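Local coordinates for uncharacterized protein (Enterococcus faecalis, PDB 4OBI) that is of unknown function but binds a zinc ion and probably sits at the membrane, this chain being its NusG domain II-like part, at residues T11-L16 against T92-D97; K17-V22 against P86-I91. One frame throughout, in Å; residues are numbered along the deposited sequence. Where two conformers were deposited one is given.

Contact 1: residues T11-L16 against T92-D97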
loop_
_atom_site.group_PDB
_atom_site.type_symbol
_atom_site.label_atom_id
_atom_site.label_comp_id
_atom_site.label_asym_id
_atom_site.label_seq_id
_atom_site.Cartn_x
_atom_site.Cartn_y
_atom_site.Cartn_z
ATOM N N THR A 11 -13.937 -11.432 -1.221
ATOM C CA THR A 11 -13.345 -10.303 -0.436
ATOM C C THR A 11 -11.821 -10.434 -0.354
ATOM O O THR A 11 -11.289 -11.534 -0.184
ATOM C CB THR A 11 -13.946 -10.208 0.988
ATOM O OG1 THR A 11 -13.263 -9.194 1.741
ATOM C CG2 THR A 11 -13.854 -11.551 1.728
ATOM N N TYR A 12 -11.127 -9.308 -0.476
ATOM C CA TYR A 12 -9.673 -9.321 -0.505
ATOM C C TYR A 12 -9.104 -8.476 0.620
ATOM O O TYR A 12 -9.824 -7.741 1.294
ATOM C CB TYR A 12 -9.166 -8.833 -1.861
ATOM C CG TYR A 12 -9.742 -9.615 -3.023
ATOM C CD1 TYR A 12 -9.498 -10.980 -3.158
ATOM C CD2 TYR A 12 -10.528 -8.993 -3.983
ATOM C CE1 TYR A 12 -10.027 -11.704 -4.215
ATOM C CE2 TYR A 12 -11.066 -9.704 -5.042
ATOM C CZ TYR A 12 -10.809 -11.058 -5.156
ATOM O OH TYR A 12 -11.349 -11.767 -6.213
ATOM N N GLN A 13 -7.804 -8.613 0.823
ATOM C CA GLN A 13 -7.099 -7.835 1.821
ATOM C C GLN A 13 -5.767 -7.387 1.246
ATOM O O GLN A 13 -5.150 -8.117 0.465
ATOM C CB GLN A 13 -6.912 -8.665 3.096
ATOM C CG GLN A 13 -6.061 -9.920 2.921
ATOM C CD GLN A 13 -6.270 -10.941 4.027
ATOM O OE1 GLN A 13 -7.302 -10.945 4.711
ATOM N NE2 GLN A 13 -5.305 -11.833 4.191
ATOM N N ALA A 14 -5.340 -6.180 1.615
ATOM C CA ALA A 14 -4.050 -5.637 1.196
ATOM C C ALA A 14 -3.047 -5.776 2.327
ATOM O O ALA A 14 -3.347 -5.440 3.471
ATOM C CB ALA A 14 -4.183 -4.177 0.799
ATOM N N VAL A 15 -1.860 -6.271 2.000
ATOM C CA VAL A 15 -0.808 -6.514 2.973
ATOM C C VAL A 15 0.331 -5.521 2.743
ATOM O O VAL A 15 0.941 -5.492 1.671
ATOM C CB VAL A 15 -0.273 -7.959 2.825
ATOM C CG1 VAL A 15 0.849 -8.241 3.817
ATOM C CG2 VAL A 15 -1.423 -8.955 2.961
ATOM N N LEU A 16 0.616 -4.721 3.765
ATOM C CA LEU A 16 1.678 -3.729 3.727
ATOM C C LEU A 16 2.884 -4.253 4.488
ATOM O O LEU A 16 2.788 -4.559 5.673
ATOM C CB LEU A 16 1.192 -2.420 4.356
ATOM C CG LEU A 16 2.228 -1.314 4.581
ATOM C CD1 LEU A 16 2.827 -0.867 3.262
ATOM C CD2 LEU A 16 1.595 -0.142 5.311
ATOM N N THR A 92 0.703 -5.812 -1.385
ATOM C CA THR A 92 0.117 -6.848 -2.234
ATOM C C THR A 92 -1.315 -7.107 -1.800
ATOM O O THR A 92 -1.682 -6.910 -0.642
ATOM C CB THR A 92 0.938 -8.161 -2.229
ATOM O OG1 THR A 92 0.531 -8.995 -3.321
ATOM C CG2 THR A 92 0.766 -8.932 -0.931
ATOM N N VAL A 93 -2.145 -7.507 -2.755
ATOM C CA VAL A 93 -3.522 -7.877 -2.469
ATOM C C VAL A 93 -3.601 -9.405 -2.474
ATOM O O VAL A 93 -2.921 -10.070 -3.269
ATOM C CB VAL A 93 -4.495 -7.269 -3.510
ATOM C CG1 VAL A 93 -5.896 -7.841 -3.356
ATOM C CG2 VAL A 93 -4.518 -5.755 -3.381
ATOM N N GLU A 94 -4.403 -9.958 -1.570
ATOM C CA GLU A 94 -4.558 -11.412 -1.464
ATOM C C GLU A 94 -5.958 -11.768 -0.974
ATOM O O GLU A 94 -6.651 -10.923 -0.421
ATOM C CB GLU A 94 -3.486 -11.999 -0.536
ATOM C CG GLU A 94 -3.606 -11.565 0.920
ATOM C CD GLU A 94 -2.457 -12.051 1.800
ATOM O OE1 GLU A 94 -1.360 -12.385 1.286
ATOM O OE2 GLU A 94 -2.659 -12.093 3.033
ATOM N N ALA A 95 -6.370 -13.018 -1.181
ATOM C CA ALA A 95 -7.676 -13.472 -0.712
ATOM C C ALA A 95 -7.676 -13.603 0.807
ATOM O O ALA A 95 -6.626 -13.773 1.425
ATOM C CB ALA A 95 -8.052 -14.795 -1.360
ATOM N N SER A 96 -8.864 -13.534 1.402
ATOM C CA SER A 96 -9.017 -13.692 2.853
ATOM C C SER A 96 -8.712 -15.124 3.340
ATOM O O SER A 96 -8.879 -15.426 4.521
ATOM C CB SER A 96 -10.422 -13.253 3.279
ATOM O OG SER A 96 -10.624 -11.882 2.961
ATOM N N ASP A 97 -8.285 -15.989 2.415
ATOM C CA ASP A 97 -7.665 -17.290 2.710
ATOM C C ASP A 97 -8.636 -18.283 3.328
ATOM O O ASP A 97 -8.973 -19.291 2.707
ATOM C CB ASP A 97 -6.415 -17.127 3.595
ATOM C CG ASP A 97 -5.288 -16.361 2.899
ATOM O OD1 ASP A 97 -5.307 -16.235 1.654
ATOM O OD2 ASP A 97 -4.366 -15.892 3.597
#
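Gln13 and Glu94 each turn CG into the cramped slot between backbone N and carbonyl carbon, chi1 63° and 66°, and run on extended, which brings amide and carboxylate together. The two are a hydrogen-bonded pair of an antiparallel ladder joining strands 12-18 and 89-95, the central strands of the four-stranded sheet in this NusG domain II fold. Gln13 NE2 gives a hydrogen bond of 2.9 Å to Glu94 OE2. The oxygen lies in the amide plane and uses its anti lone pair. The two flat groups are still turned 39° apart. Val15 lies on the same sheet face and brings CG2 to 3.4 Å from Glu94 OE2, so OE2 meets both an amide N-H and a methyl. Ala14 and Val93 point to the opposite face. Val93 CG1 also reaches Tyr12 CB at 3.7 Å, and Ile74 and Pro77 pack on Val93. The Tyr12 ring turns an edge to Ala95 CA. Four backbone bonds join Gln13 to Glu94 and Val15 to Thr92. Beyond the ladder, Ser96 is poorly ordered. Its OG donates to Thr11 O at 3.2 Å, from well above the carbonyl plane.

Contact 2: residues K17-V22 against P86-I91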
loop_
_atom_site.group_PDB
_atom_site.type_symbol
_atom_site.label_atom_id
_atom_site.label_comp_id
_atom_site.label_asym_id
_atom_site.label_seq_id
_atom_site.Cartn_x
_atom_site.Cartn_y
_atom_site.Cartn_z
ATOM N N LYS A 17 4.012 -4.354 3.789
ATOM C CA LYS A 17 5.239 -4.886 4.346
ATOM C C LYS A 17 6.325 -3.845 4.153
ATOM O O LYS A 17 6.450 -3.273 3.062
ATOM C CB LYS A 17 5.623 -6.170 3.613
ATOM C CG LYS A 17 6.922 -6.796 4.082
ATOM C CD LYS A 17 7.109 -8.196 3.515
ATOM C CE LYS A 17 7.415 -8.175 2.029
ATOM N NZ LYS A 17 7.608 -9.553 1.486
ATOM N N VAL A 18 7.080 -3.576 5.218
ATOM C CA VAL A 18 8.222 -2.665 5.150
ATOM C C VAL A 18 9.395 -3.307 5.875
ATOM O O VAL A 18 9.235 -3.829 6.982
ATOM C CB VAL A 18 7.938 -1.301 5.817
ATOM C CG1 VAL A 18 9.109 -0.342 5.594
ATOM C CG2 VAL A 18 6.649 -0.708 5.290
ATOM N N ASP A 19 10.568 -3.267 5.250
ATOM C CA ASP A 19 11.765 -3.873 5.813
ATOM C C ASP A 19 11.479 -5.296 6.278
ATOM O O ASP A 19 11.915 -5.711 7.362
ATOM C CB ASP A 19 12.310 -3.028 6.973
ATOM C CG ASP A 19 12.761 -1.642 6.531
ATOM O OD1 ASP A 19 13.250 -1.506 5.388
ATOM O OD2 ASP A 19 12.641 -0.691 7.336
ATOM N N ASN A 20 10.719 -6.021 5.451
ATOM C CA ASN A 20 10.451 -7.448 5.637
ATOM C C ASN A 20 9.547 -7.771 6.820
ATOM O O ASN A 20 9.476 -8.921 7.251
ATOM C CB ASN A 20 11.758 -8.232 5.742
ATOM C CG ASN A 20 12.643 -8.031 4.538
ATOM O OD1 ASN A 20 13.665 -7.327 4.601
ATOM N ND2 ASN A 20 12.252 -8.633 3.421
ATOM N N LYS A 21 8.864 -6.750 7.333
ATOM C CA LYS A 21 7.890 -6.922 8.397
ATOM C C LYS A 21 6.524 -6.501 7.876
ATOM O O LYS A 21 6.370 -5.414 7.304
ATOM C CB LYS A 21 8.273 -6.080 9.611
ATOM C CG LYS A 21 9.635 -6.435 10.177
ATOM C CD LYS A 21 9.878 -5.763 11.516
ATOM C CE LYS A 21 9.176 -6.498 12.645
ATOM N NZ LYS A 21 9.810 -6.213 13.964
ATOM N N VAL A 22 5.537 -7.370 8.053
ATOM C CA VAL A 22 4.172 -7.027 7.694
ATOM C C VAL A 22 3.622 -6.165 8.819
ATOM O O VAL A 22 3.466 -6.638 9.945
ATOM C CB VAL A 22 3.296 -8.276 7.481
ATOM C CG1 VAL A 22 1.867 -7.865 7.192
ATOM C CG2 VAL A 22 3.858 -9.126 6.346
ATOM N N PRO A 86 13.149 1.924 -2.935
ATOM C CA PRO A 86 14.021 2.742 -2.077
ATOM C C PRO A 86 13.669 2.682 -0.583
ATOM O O PRO A 86 14.566 2.786 0.250
ATOM C CB PRO A 86 13.824 4.165 -2.628
ATOM C CG PRO A 86 13.381 3.963 -4.031
ATOM C CD PRO A 86 12.518 2.741 -3.986
ATOM N N HIS A 87 12.388 2.504 -0.256
ATOM C CA HIS A 87 11.959 2.404 1.143
ATOM C C HIS A 87 11.739 0.956 1.601
ATOM O O HIS A 87 11.335 0.713 2.740
ATOM C CB HIS A 87 10.689 3.219 1.365
ATOM C CG HIS A 87 10.873 4.692 1.158
ATOM N ND1 HIS A 87 9.820 5.578 1.188
ATOM C CD2 HIS A 87 11.980 5.429 0.903
ATOM C CE1 HIS A 87 10.270 6.800 0.965
ATOM N NE2 HIS A 87 11.579 6.738 0.793
ATOM N N ASN A 88 12.016 0.001 0.713
ATOM C CA ASN A 88 11.814 -1.422 0.986
ATOM C C ASN A 88 10.380 -1.723 1.454
ATOM O O ASN A 88 10.164 -2.454 2.430
ATOM C CB ASN A 88 12.834 -1.912 2.012
ATOM C CG ASN A 88 13.117 -3.395 1.891
ATOM O OD1 ASN A 88 12.756 -4.030 0.899
ATOM N ND2 ASN A 88 13.786 -3.953 2.892
ATOM N N LEU A 89 9.422 -1.138 0.745
ATOM C CA LEU A 89 8.010 -1.191 1.093
ATOM C C LEU A 89 7.201 -1.807 -0.050
ATOM O O LEU A 89 7.425 -1.480 -1.220
ATOM C CB LEU A 89 7.502 0.212 1.397
ATOM C CG LEU A 89 5.995 0.408 1.649
ATOM C CD1 LEU A 89 5.781 1.563 2.616
ATOM C CD2 LEU A 89 5.171 0.636 0.385
ATOM N N PHE A 90 6.251 -2.681 0.297
ATOM C CA PHE A 90 5.463 -3.427 -0.680
ATOM C C PHE A 90 4.012 -3.518 -0.224
ATOM O O PHE A 90 3.740 -3.659 0.967
ATOM C CB PHE A 90 6.026 -4.844 -0.865
ATOM C CG PHE A 90 7.443 -4.861 -1.344
ATOM C CD1 PHE A 90 8.490 -4.787 -0.444
ATOM C CD2 PHE A 90 7.729 -4.904 -2.704
ATOM C CE1 PHE A 90 9.795 -4.761 -0.885
ATOM C CE2 PHE A 90 9.036 -4.881 -3.149
ATOM C CZ PHE A 90 10.072 -4.818 -2.235
ATOM N N ILE A 91 3.094 -3.405 -1.171
ATOM C CA ILE A 91 1.686 -3.653 -0.911
ATOM C C ILE A 91 1.194 -4.689 -1.908
ATOM O O ILE A 91 1.279 -4.477 -3.118
ATOM C CB ILE A 91 0.825 -2.394 -1.071
ATOM C CG1 ILE A 91 1.285 -1.288 -0.115
ATOM C CG2 ILE A 91 -0.645 -2.740 -0.855
ATOM C CD1 ILE A 91 0.679 0.064 -0.429
HETATM O O HOH W 1 9.862 -5.337 2.761
HETATM O O HOH W 2 15.361 -6.344 2.413
#
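Asn88 O is gripped twice: Asp19 N donates to it at 3.0 Å, and a water bound to Asn20 N donates to it at 2.9 Å. Val18 CA adds a CA-H...O contact of 3.3 Å to the same oxygen. A second water links the side chains. It donates to Asn20 OD1 and accepts from Asn88 ND2, which lie 3.8 Å apart without a direct bond. The two amide planes stand 80° to each other, and the water spans them. With CG roughly anti to the backbone N (chi1 -154°), the Asn88 amide comes beside Asp19, ND2 to Asp19 CA 3.6 Å.

Val18 to Lys21 form a type I' turn, the tight turn of the beta hairpin that joins strands 12-18 and 21-28. Asp19 and Asn20 are its two middle residues, both with positive phi. Asn88 and Leu89 both face Cys84 as a G1 beta bulge at the start of strand 89-95. The antiparallel ladder then runs on through Lys17 and Phe90, whose backbones exchange two hydrogen bonds.

Val18 and Leu89 point to the buried face of the sheet. There Val18 CG2 meets Leu89 CD1 at 3.6 Å, and Tyr39 of strand 34-40 packs on both. Lys17 and Phe90 lie on the other face. The end of the Lys17 chain passes the Phe90 ring, CE to CD1 4.3 Å, and NZ is hydrogen-bonded to a tetraethylene glycol, probably from the crystallisation liquor. His87 turns its ring away from strand 12-18. The zinc is bound by Cys63, Asp68 and Cys84, and the His87 side chain lies beside this site, about 5 Å from the metal. It packs on Cys63, and its ND1 is hydrogen-bonded to Asn47 OD1.

How the contacts relate
Both contacts belong to one antiparallel ladder, between strands 12-18 and 89-95. Their centres are about 15 Å apart. Contact 1 is a surface contact at the end of the ladder near both modelled chain ends, and lies away from the zinc. Contact 2 is partly buried, and its His87 side chain comes about 5 Å from the metal. Direct side-chain polar bonding marks contact 1, while waters link the hairpin turn to Asn88 in contact 2. Apolar packing ties them together: Leu16 CD1 meets Ile91 CG1 at 3.7 Å on one face, and Val15 CG1 meets Val22 CG1 at 3.5 Å on the other.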